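Local coordinates for beta-galacturonidase (PDB 6NCW), which probably hydrolyses beta-linked galacturonides, acting as a glycoside hydrolase of family 2 with a TIM-barrel active-site domain, at residues H127-Y135 / V515-R525; L329-R337 / C353-H364. All blocks are in the same frame, centred on the assembly; numbering follows the deposited sequence.

Interaction 1 of 2, residues H127-Y135 / V515-R525; sequences HVPNDYQSY and VRVCDSWFGSR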
loop_
_atom_site.group_PDB
_atom_site.type_symbol
_atom_site.label_atom_id
_atom_site.label_comp_id
_atom_site.label_asym_id
_atom_site.label_seq_id
_atom_site.Cartn_x
_atom_site.Cartn_y
_atom_site.Cartn_z
ATOM N N HIS A 127 19.504 8.652 26.589
ATOM C CA HIS A 127 18.744 9.105 25.434
ATOM C C HIS A 127 19.681 9.796 24.458
ATOM O O HIS A 127 20.149 10.903 24.737
ATOM C CB HIS A 127 17.632 10.050 25.863
ATOM C CG HIS A 127 16.559 9.374 26.637
ATOM N ND1 HIS A 127 15.472 8.785 26.032
ATOM C CD2 HIS A 127 16.423 9.157 27.968
ATOM C CE1 HIS A 127 14.696 8.258 26.960
ATOM N NE2 HIS A 127 15.245 8.473 28.144
ATOM N N VAL A 128 19.945 9.140 23.326
ATOM C CA VAL A 128 20.834 9.599 22.254
ATOM C C VAL A 128 20.168 9.303 20.908
ATOM O O VAL A 128 19.179 8.557 20.870
ATOM C CB VAL A 128 22.206 8.907 22.338
ATOM C CG1 VAL A 128 22.923 9.241 23.664
ATOM C CG2 VAL A 128 22.044 7.411 22.168
ATOM N N PRO A 129 20.647 9.847 19.784
ATOM C CA PRO A 129 20.144 9.370 18.491
ATOM C C PRO A 129 20.375 7.871 18.427
ATOM O O PRO A 129 21.478 7.396 18.698
ATOM C CB PRO A 129 20.991 10.136 17.464
ATOM C CG PRO A 129 21.489 11.372 18.244
ATOM C CD PRO A 129 21.740 10.824 19.608
ATOM N N ASN A 130 19.306 7.121 18.176
ATOM C CA ASN A 130 19.367 5.682 18.367
ATOM C C ASN A 130 18.309 5.007 17.499
ATOM O O ASN A 130 17.492 5.667 16.843
ATOM C CB ASN A 130 19.185 5.331 19.846
ATOM C CG ASN A 130 20.087 4.175 20.293
ATOM O OD1 ASN A 130 20.444 3.278 19.502
ATOM N ND2 ASN A 130 20.472 4.202 21.562
ATOM N N ASP A 131 18.322 3.667 17.528
ATOM C CA ASP A 131 17.406 2.805 16.774
ATOM C C ASP A 131 16.046 2.643 17.462
ATOM O O ASP A 131 15.454 1.556 17.475
ATOM C CB ASP A 131 18.084 1.449 16.543
ATOM C CG ASP A 131 17.383 0.600 15.460
ATOM O OD1 ASP A 131 17.412 -0.638 15.534
ATOM O OD2 ASP A 131 16.802 1.160 14.525
ATOM N N TYR A 132 15.548 3.726 18.051
ATOM C CA TYR A 132 14.214 3.861 18.614
ATOM C C TYR A 132 14.062 5.335 18.982
ATOM O O TYR A 132 15.055 6.063 19.094
ATOM C CB TYR A 132 13.991 2.955 19.851
ATOM C CG TYR A 132 14.917 3.267 21.029
ATOM C CD1 TYR A 132 16.233 2.790 21.040
ATOM C CD2 TYR A 132 14.479 4.031 22.125
ATOM C CE1 TYR A 132 17.087 3.058 22.099
ATOM C CE2 TYR A 132 15.328 4.305 23.191
ATOM C CZ TYR A 132 16.635 3.821 23.160
ATOM O OH TYR A 132 17.499 4.079 24.181
ATOM N N GLN A 133 12.828 5.760 19.190
ATOM C CA GLN A 133 12.531 7.182 19.335
ATOM C C GLN A 133 12.585 7.595 20.804
ATOM O O GLN A 133 12.116 6.860 21.680
ATOM C CB GLN A 133 11.152 7.502 18.745
ATOM C CG GLN A 133 10.699 8.977 18.902
ATOM C CD GLN A 133 11.589 9.958 18.140
ATOM O OE1 GLN A 133 12.704 10.271 18.559
ATOM N NE2 GLN A 133 11.098 10.432 17.012
ATOM N N SER A 134 13.180 8.767 21.074
ATOM C CA SER A 134 13.107 9.413 22.397
ATOM C C SER A 134 12.008 10.461 22.326
ATOM O O SER A 134 12.227 11.553 21.795
ATOM C CB SER A 134 14.433 10.066 22.788
ATOM O OG SER A 134 15.397 9.083 23.115
ATOM N N TYR A 135 10.828 10.139 22.866
ATOM C CA TYR A 135 9.677 11.020 22.751
ATOM C C TYR A 135 9.792 12.169 23.758
ATOM O O TYR A 135 10.703 12.225 24.571
ATOM C CB TYR A 135 8.375 10.233 22.944
ATOM C CG TYR A 135 8.066 9.242 21.809
ATOM C CD1 TYR A 135 8.460 7.900 21.879
ATOM C CD2 TYR A 135 7.409 9.667 20.656
ATOM C CE1 TYR A 135 8.181 7.003 20.808
ATOM C CE2 TYR A 135 7.120 8.797 19.614
ATOM C CZ TYR A 135 7.514 7.472 19.688
ATOM O OH TYR A 135 7.223 6.646 18.619
ATOM N N VAL A 515 8.795 -0.177 14.682
ATOM C CA VAL A 515 9.028 0.875 15.679
ATOM C C VAL A 515 9.648 2.088 14.998
ATOM O O VAL A 515 10.587 1.940 14.208
ATOM C CB VAL A 515 9.966 0.402 16.810
ATOM C CG1 VAL A 515 10.313 1.571 17.743
ATOM C CG2 VAL A 515 9.362 -0.802 17.587
ATOM N N ARG A 516 9.149 3.289 15.328
ATOM C CA ARG A 516 9.749 4.527 14.838
ATOM C C ARG A 516 11.144 4.692 15.431
ATOM O O ARG A 516 11.362 4.410 16.610
ATOM C CB ARG A 516 8.849 5.720 15.205
ATOM C CG ARG A 516 9.454 7.117 14.945
ATOM C CD ARG A 516 9.557 7.446 13.436
ATOM N NE ARG A 516 8.220 7.600 12.847
ATOM C CZ ARG A 516 7.903 7.367 11.581
ATOM N NH1 ARG A 516 8.821 6.899 10.725
ATOM N NH2 ARG A 516 6.651 7.579 11.178
ATOM N N VAL A 517 12.102 5.144 14.610
ATOM C CA VAL A 517 13.477 5.389 15.062
ATOM C C VAL A 517 13.919 6.825 14.769
ATOM O O VAL A 517 13.166 7.615 14.184
ATOM C CB VAL A 517 14.458 4.392 14.417
ATOM C CG1 VAL A 517 14.061 2.945 14.781
ATOM C CG2 VAL A 517 14.476 4.589 12.926
ATOM N N CYS A 518 15.147 7.168 15.165
ATOM C CA CYS A 518 15.636 8.527 15.011
ATOM C C CYS A 518 16.039 8.800 13.567
ATOM O O CYS A 518 16.490 7.914 12.838
ATOM C CB CYS A 518 16.817 8.796 15.953
ATOM S SG CYS A 518 16.336 8.834 17.745
ATOM N N ASP A 519 15.886 10.060 13.174
ATOM C CA ASP A 519 16.168 10.470 11.802
ATOM C C ASP A 519 17.574 10.091 11.361
ATOM O O ASP A 519 17.792 9.785 10.178
ATOM C CB ASP A 519 15.971 11.987 11.666
ATOM C CG ASP A 519 14.517 12.428 11.900
ATOM O OD1 ASP A 519 13.562 11.647 11.605
ATOM O OD2 ASP A 519 14.328 13.583 12.377
ATOM N N SER A 520 18.540 10.076 12.286
ATOM C CA SER A 520 19.912 9.766 11.874
ATOM C C SER A 520 20.094 8.320 11.413
ATOM O O SER A 520 21.130 8.008 10.824
ATOM C CB SER A 520 20.892 10.048 13.013
ATOM O OG SER A 520 20.588 9.223 14.123
ATOM N N TRP A 521 19.148 7.427 11.710
ATOM C CA TRP A 521 19.233 6.027 11.317
ATOM C C TRP A 521 18.564 5.729 9.977
ATOM O O TRP A 521 18.560 4.562 9.553
ATOM C CB TRP A 521 18.624 5.140 12.414
ATOM C CG TRP A 521 19.583 4.929 13.562
ATOM C CD1 TRP A 521 20.036 5.869 14.432
ATOM C CD2 TRP A 521 20.221 3.704 13.918
ATOM N NE1 TRP A 521 20.922 5.305 15.316
ATOM C CE2 TRP A 521 21.061 3.974 15.008
ATOM C CE3 TRP A 521 20.179 2.400 13.396
ATOM C CZ2 TRP A 521 21.834 2.988 15.613
ATOM C CZ3 TRP A 521 20.949 1.429 13.984
ATOM C CH2 TRP A 521 21.769 1.724 15.084
ATOM N N PHE A 522 18.024 6.754 9.296
ATOM C CA PHE A 522 17.225 6.539 8.091
ATOM C C PHE A 522 17.951 5.675 7.047
ATOM O O PHE A 522 17.317 4.902 6.317
ATOM C CB PHE A 522 16.841 7.905 7.487
ATOM C CG PHE A 522 17.919 8.478 6.611
ATOM C CD1 PHE A 522 18.969 9.192 7.167
ATOM C CD2 PHE A 522 17.926 8.227 5.237
ATOM C CE1 PHE A 522 20.008 9.678 6.374
ATOM C CE2 PHE A 522 18.964 8.712 4.426
ATOM C CZ PHE A 522 20.005 9.430 5.006
ATOM N N GLY A 523 19.276 5.812 6.931
ATOM C CA GLY A 523 19.974 5.163 5.824
ATOM C C GLY A 523 19.822 3.655 5.815
ATOM O O GLY A 523 19.752 3.033 4.744
ATOM N N SER A 524 19.754 3.045 6.994
ATOM C CA SER A 524 19.592 1.607 7.119
ATOM C C SER A 524 18.225 1.226 7.652
ATOM O O SER A 524 18.031 0.071 8.038
ATOM C CB SER A 524 20.661 1.032 8.040
ATOM O OG SER A 524 20.526 1.592 9.334
ATOM N N ARG A 525 17.276 2.164 7.688
ATOM C CA ARG A 525 15.974 1.945 8.320
ATOM C C ARG A 525 14.877 2.464 7.399
ATOM O O ARG A 525 14.429 3.612 7.543
ATOM C CB ARG A 525 15.903 2.621 9.691
ATOM C CG ARG A 525 16.790 2.004 10.749
ATOM C CD ARG A 525 16.291 0.629 11.118
ATOM N NE ARG A 525 17.107 -0.030 12.144
ATOM C CZ ARG A 525 18.096 -0.884 11.877
ATOM N NH1 ARG A 525 18.392 -1.172 10.611
ATOM N NH2 ARG A 525 18.777 -1.461 12.869
#
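D131 and R525, both seen to bind alpha-D-galacturonate, meet here in a side-on salt bridge, an example of a sugar pocket assembled across a domain boundary. The family 2 TIM barrel contributes 515-525, which follows its strand 504-509, while 127-135 is a loop of the N-terminal beta-sheet region. R525 NE reaches D131 OD2 at 2.7 Å and R525 NH2 reaches D131 OD1 at 3.1 Å, one nitrogen to each oxygen. The two flat groups are turned 57° against each other, and both nitrogens come from above the carboxylate plane. N530, another galacturonate-binding residue, also donates through ND2 to D131 OD1, which takes a bond from a bound glycerol as well; with this much fixing it, the carboxylate probably has little freedom to turn.

W521 packs its indole against the backbone and CB of the same loop. A CH-pi contact sets D131 CB 3.8 Å from the centroid of its six-membered ring, almost on the ring normal, and N130 C lies over the rim of the same face. The torsion that places CG opposite the backbone N (chi1 -165°) carries the D131 carboxylate past the indole to R525. On its other flank, D131 OD2 lies 3.3 Å from V517 CG1.

C518 brackets N130 with two bonds, one from its backbone N-H and one to its sulfur. Its N-H donates to N130 O at 3.3 Å, and its SG accepts from N130 N at 3.5 Å with a donor angle of 163°. C518 thus holds N130 by both its N-H and its C=O, directly before the sugar-binding aspartate. R516 extends the contact outward, its NH2 bonding Y474 OH of the second subunit. The same sulfur, C518 SG, also lies 3.3 Å from Y132 O.

Interaction 2 of 2, residues L329-R337 / C353-H364; sequences LVWEENHAR and CGDCIREMITAH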
loop_
_atom_site.group_PDB
_atom_site.type_symbol
_atom_site.label_atom_id
_atom_site.label_comp_id
_atom_site.label_asym_id
_atom_site.label_seq_id
_atom_site.Cartn_x
_atom_site.Cartn_y
_atom_site.Cartn_z
ATOM N N LEU A 329 6.298 -14.277 31.179
ATOM C CA LEU A 329 7.605 -14.032 31.776
ATOM C C LEU A 329 8.266 -12.805 31.157
ATOM O O LEU A 329 8.176 -12.569 29.951
ATOM C CB LEU A 329 8.501 -15.261 31.602
ATOM C CG LEU A 329 7.938 -16.527 32.269
ATOM C CD1 LEU A 329 8.597 -17.774 31.713
ATOM C CD2 LEU A 329 8.116 -16.428 33.783
ATOM N N VAL A 330 8.942 -12.022 31.988
ATOM C CA VAL A 330 9.507 -10.750 31.574
ATOM C C VAL A 330 11.005 -10.746 31.855
ATOM O O VAL A 330 11.446 -11.043 32.969
ATOM C CB VAL A 330 8.807 -9.562 32.268
ATOM C CG1 VAL A 330 9.511 -8.255 31.922
ATOM C CG2 VAL A 330 7.360 -9.486 31.827
ATOM N N TRP A 331 11.778 -10.445 30.824
ATOM C CA TRP A 331 13.130 -9.926 30.952
ATOM C C TRP A 331 13.010 -8.405 30.958
ATOM O O TRP A 331 12.536 -7.825 29.977
ATOM C CB TRP A 331 13.979 -10.433 29.774
ATOM C CG TRP A 331 15.297 -9.732 29.487
ATOM C CD1 TRP A 331 15.514 -8.379 29.364
ATOM C CD2 TRP A 331 16.551 -10.359 29.215
ATOM N NE1 TRP A 331 16.835 -8.134 29.066
ATOM C CE2 TRP A 331 17.494 -9.332 28.976
ATOM C CE3 TRP A 331 16.976 -11.692 29.142
ATOM C CZ2 TRP A 331 18.832 -9.599 28.672
ATOM C CZ3 TRP A 331 18.320 -11.948 28.863
ATOM C CH2 TRP A 331 19.222 -10.907 28.610
ATOM N N GLU A 332 13.388 -7.756 32.063
ATOM C CA GLU A 332 13.419 -6.302 32.106
ATOM C C GLU A 332 14.867 -5.834 32.199
ATOM O O GLU A 332 15.668 -6.426 32.925
ATOM C CB GLU A 332 12.586 -5.742 33.270
ATOM C CG GLU A 332 12.513 -4.216 33.258
ATOM C CD GLU A 332 11.439 -3.606 34.174
ATOM O OE1 GLU A 332 10.504 -2.956 33.644
ATOM O OE2 GLU A 332 11.533 -3.748 35.418
ATOM N N GLU A 333 15.221 -4.796 31.437
ATOM C CA GLU A 333 16.593 -4.297 31.440
ATOM C C GLU A 333 16.627 -2.792 31.698
ATOM O O GLU A 333 15.624 -2.097 31.538
ATOM C CB GLU A 333 17.324 -4.627 30.121
ATOM C CG GLU A 333 16.667 -4.106 28.831
ATOM C CD GLU A 333 17.335 -4.702 27.591
ATOM O OE1 GLU A 333 17.356 -4.039 26.524
ATOM O OE2 GLU A 333 17.833 -5.854 27.694
ATOM N N ASN A 334 17.798 -2.298 32.119
ATOM C CA ASN A 334 17.976 -0.866 32.298
ATOM C C ASN A 334 18.036 -0.170 30.936
ATOM O O ASN A 334 18.117 -0.809 29.883
ATOM C CB ASN A 334 19.224 -0.556 33.143
ATOM C CG ASN A 334 20.557 -0.830 32.430
ATOM O OD1 ASN A 334 20.660 -1.629 31.495
ATOM N ND2 ASN A 334 21.599 -0.165 32.905
ATOM N N HIS A 335 17.951 1.156 30.963
ATOM C CA HIS A 335 17.834 1.915 29.723
ATOM C C HIS A 335 19.220 2.128 29.124
ATOM O O HIS A 335 19.980 2.981 29.586
ATOM C CB HIS A 335 17.136 3.247 29.954
ATOM C CG HIS A 335 17.097 4.098 28.726
ATOM N ND1 HIS A 335 17.008 5.471 28.768
ATOM C CD2 HIS A 335 17.162 3.765 27.415
ATOM C CE1 HIS A 335 17.003 5.949 27.531
ATOM N NE2 HIS A 335 17.095 4.931 26.691
ATOM N N ALA A 336 19.544 1.350 28.087
ATOM C CA ALA A 336 20.786 1.491 27.334
ATOM C C ALA A 336 20.683 0.668 26.051
ATOM O O ALA A 336 20.183 -0.460 26.086
ATOM C CB ALA A 336 21.984 1.023 28.164
ATOM N N ARG A 337 21.172 1.210 24.931
ATOM C CA ARG A 337 21.234 0.418 23.697
ATOM C C ARG A 337 22.399 0.858 22.816
ATOM O O ARG A 337 22.412 1.992 22.317
ATOM C CB ARG A 337 19.927 0.506 22.901
ATOM C CG ARG A 337 19.968 -0.304 21.599
ATOM C CD ARG A 337 19.337 0.427 20.342
ATOM N NE ARG A 337 19.773 -0.296 19.148
ATOM C CZ ARG A 337 20.953 -0.134 18.549
ATOM N NH1 ARG A 337 21.816 0.788 18.969
ATOM N NH2 ARG A 337 21.261 -0.891 17.509
ATOM N N CYS A 353 22.941 5.423 34.649
ATOM C CA CYS A 353 22.691 3.987 34.697
ATOM C C CYS A 353 22.352 3.548 36.108
ATOM O O CYS A 353 21.329 2.885 36.337
ATOM C CB CYS A 353 23.911 3.220 34.187
ATOM S SG CYS A 353 24.055 3.152 32.417
ATOM N N GLY A 354 23.206 3.919 37.068
ATOM C CA GLY A 354 22.915 3.636 38.463
ATOM C C GLY A 354 21.549 4.124 38.899
ATOM O O GLY A 354 20.811 3.402 39.574
ATOM N N ASP A 355 21.186 5.355 38.516
ATOM C CA ASP A 355 19.863 5.876 38.864
ATOM C C ASP A 355 18.746 5.032 38.248
ATOM O O ASP A 355 17.748 4.720 38.911
ATOM C CB ASP A 355 19.735 7.332 38.417
ATOM C CG ASP A 355 20.544 8.292 39.285
ATOM O OD1 ASP A 355 20.939 7.912 40.404
ATOM O OD2 ASP A 355 20.773 9.438 38.842
ATOM N N CYS A 356 18.880 4.684 36.965
ATOM C CA CYS A 356 17.859 3.865 36.315
ATOM C C CYS A 356 17.728 2.512 37.005
ATOM O O CYS A 356 16.620 2.061 37.306
ATOM C CB CYS A 356 18.187 3.688 34.829
ATOM S SG CYS A 356 16.986 2.653 33.882
ATOM N N ILE A 357 18.855 1.856 37.269
ATOM C CA ILE A 357 18.810 0.555 37.928
ATOM C C ILE A 357 18.164 0.666 39.313
ATOM O O ILE A 357 17.293 -0.132 39.679
ATOM C CB ILE A 357 20.224 -0.032 38.009
ATOM C CG1 ILE A 357 20.748 -0.316 36.588
ATOM C CG2 ILE A 357 20.239 -1.290 38.909
ATOM C CD1 ILE A 357 22.072 -1.051 36.603
ATOM N N ARG A 358 18.597 1.645 40.114
ATOM C CA ARG A 358 18.031 1.796 41.458
ATOM C C ARG A 358 16.522 1.981 41.399
ATOM O O ARG A 358 15.772 1.301 42.113
ATOM C CB ARG A 358 18.678 2.975 42.176
ATOM C CG ARG A 358 20.011 2.643 42.816
ATOM C CD ARG A 358 20.552 3.845 43.587
ATOM N NE ARG A 358 21.010 4.886 42.673
ATOM C CZ ARG A 358 22.258 4.976 42.218
ATOM N NH1 ARG A 358 23.178 4.095 42.607
ATOM N NH2 ARG A 358 22.586 5.951 41.379
ATOM N N GLU A 359 16.057 2.888 40.536
ATOM C CA GLU A 359 14.631 3.176 40.462
ATOM C C GLU A 359 13.849 1.992 39.909
ATOM O O GLU A 359 12.761 1.677 40.411
ATOM C CB GLU A 359 14.407 4.427 39.625
ATOM C CG GLU A 359 14.914 5.697 40.326
ATOM C CD GLU A 359 14.815 6.920 39.420
ATOM O OE1 GLU A 359 14.874 8.051 39.928
ATOM O OE2 GLU A 359 14.664 6.745 38.192
ATOM N N MET A 360 14.412 1.307 38.901
ATOM C CA MET A 360 13.753 0.159 38.288
ATOM C C MET A 360 13.531 -0.963 39.299
ATOM O O MET A 360 12.414 -1.469 39.443
ATOM C CB MET A 360 14.589 -0.318 37.094
ATOM C CG MET A 360 14.362 -1.728 36.609
ATOM S SD MET A 360 15.481 -2.141 35.215
ATOM C CE MET A 360 17.036 -2.555 36.010
ATOM N N ILE A 361 14.578 -1.374 40.010
ATOM C CA ILE A 361 14.424 -2.535 40.888
ATOM C C ILE A 361 13.620 -2.167 42.131
ATOM O O ILE A 361 12.764 -2.942 42.579
ATOM C CB ILE A 361 15.791 -3.153 41.239
ATOM C CG1 ILE A 361 16.444 -3.708 39.966
ATOM C CG2 ILE A 361 15.632 -4.289 42.256
ATOM C CD1 ILE A 361 17.794 -4.363 40.165
ATOM N N THR A 362 13.851 -0.975 42.694
ATOM C CA THR A 362 13.064 -0.565 43.856
ATOM C C THR A 362 11.572 -0.559 43.526
ATOM O O THR A 362 10.753 -1.014 44.326
ATOM C CB THR A 362 13.522 0.810 44.351
ATOM O OG1 THR A 362 14.928 0.762 44.628
ATOM C CG2 THR A 362 12.781 1.211 45.628
ATOM N N ALA A 363 11.209 -0.108 42.324
ATOM C CA ALA A 363 9.799 0.009 41.973
ATOM C C ALA A 363 9.189 -1.333 41.581
ATOM O O ALA A 363 8.024 -1.598 41.903
ATOM C CB ALA A 363 9.637 1.019 40.833
ATOM N N HIS A 364 9.961 -2.193 40.909
ATOM C CA HIS A 364 9.458 -3.389 40.236
ATOM C C HIS A 364 9.780 -4.679 40.968
ATOM O O HIS A 364 9.452 -5.757 40.463
ATOM C CB HIS A 364 10.029 -3.479 38.811
ATOM C CG HIS A 364 9.618 -2.345 37.925
ATOM N ND1 HIS A 364 10.061 -2.215 36.625
ATOM C CD2 HIS A 364 8.803 -1.284 38.155
ATOM C CE1 HIS A 364 9.537 -1.124 36.091
ATOM N NE2 HIS A 364 8.769 -0.540 36.997
#
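H335 N donates to C356 SG at 3.4 Å with an angle of 156°, joining the end of a TIM-barrel strand to the helix that packs outside it. This is a beta-alpha unit of the barrel: strand 329-333 and the helical segment 353-364 run roughly antiparallel, their axes 10.3 Å apart at closest, and strand 370-374 then returns beside 329-333 to complete a beta-alpha-beta crossover. The cysteine sulfur lies opposite its own backbone N (chi1 179°), which brings it out from the helix toward the H335 amide.

N334 fills the middle of the interface. Its CB rests 3.8 Å from I357 CG1, and its ND2 also rests against the end of I357, while OD1 accepts from L376 N outside the two segments. M360 packs alongside, its SD 3.7 Å from E333 O. The chain of E332 passes that of M360 in the opposite direction, and the M360 CG comes within 3.7 Å of E332 OE2.

The side chain of E333 turns to the other side of the strand, where OE1 bonds the sugar-binding H312 and OE2 forms a salt bridge with R309. At the helix end, H364 ND1 points almost straight at E332 OE2, the carboxylate lying near the edge of the imidazole. The modelled separation of 2.4 Å is doubtfully short. The neighbouring oxygen, E332 OE1, accepts from N315 N.

From the N terminus the chain first builds most of two antiparallel sheets, runs out of strand 109-117 into 127-135, and goes on to strand 142-147. It meets its partner, 515-525, only after 379 further residues, so interaction 1 closes a very long loop joining the N-terminal region to the end of the barrel. Within that span, interaction 2 closes a short loop of 15 residues in one beta-alpha unit; the two therefore nest without crossing. Although their centres lie 21 Å apart, they touch: probable hydrogen bonds run from Y132 OH to H335 NE2 and from N130 ND2 to R337 O, connecting the sugar-binding loop to the residues just beyond strand 329-333.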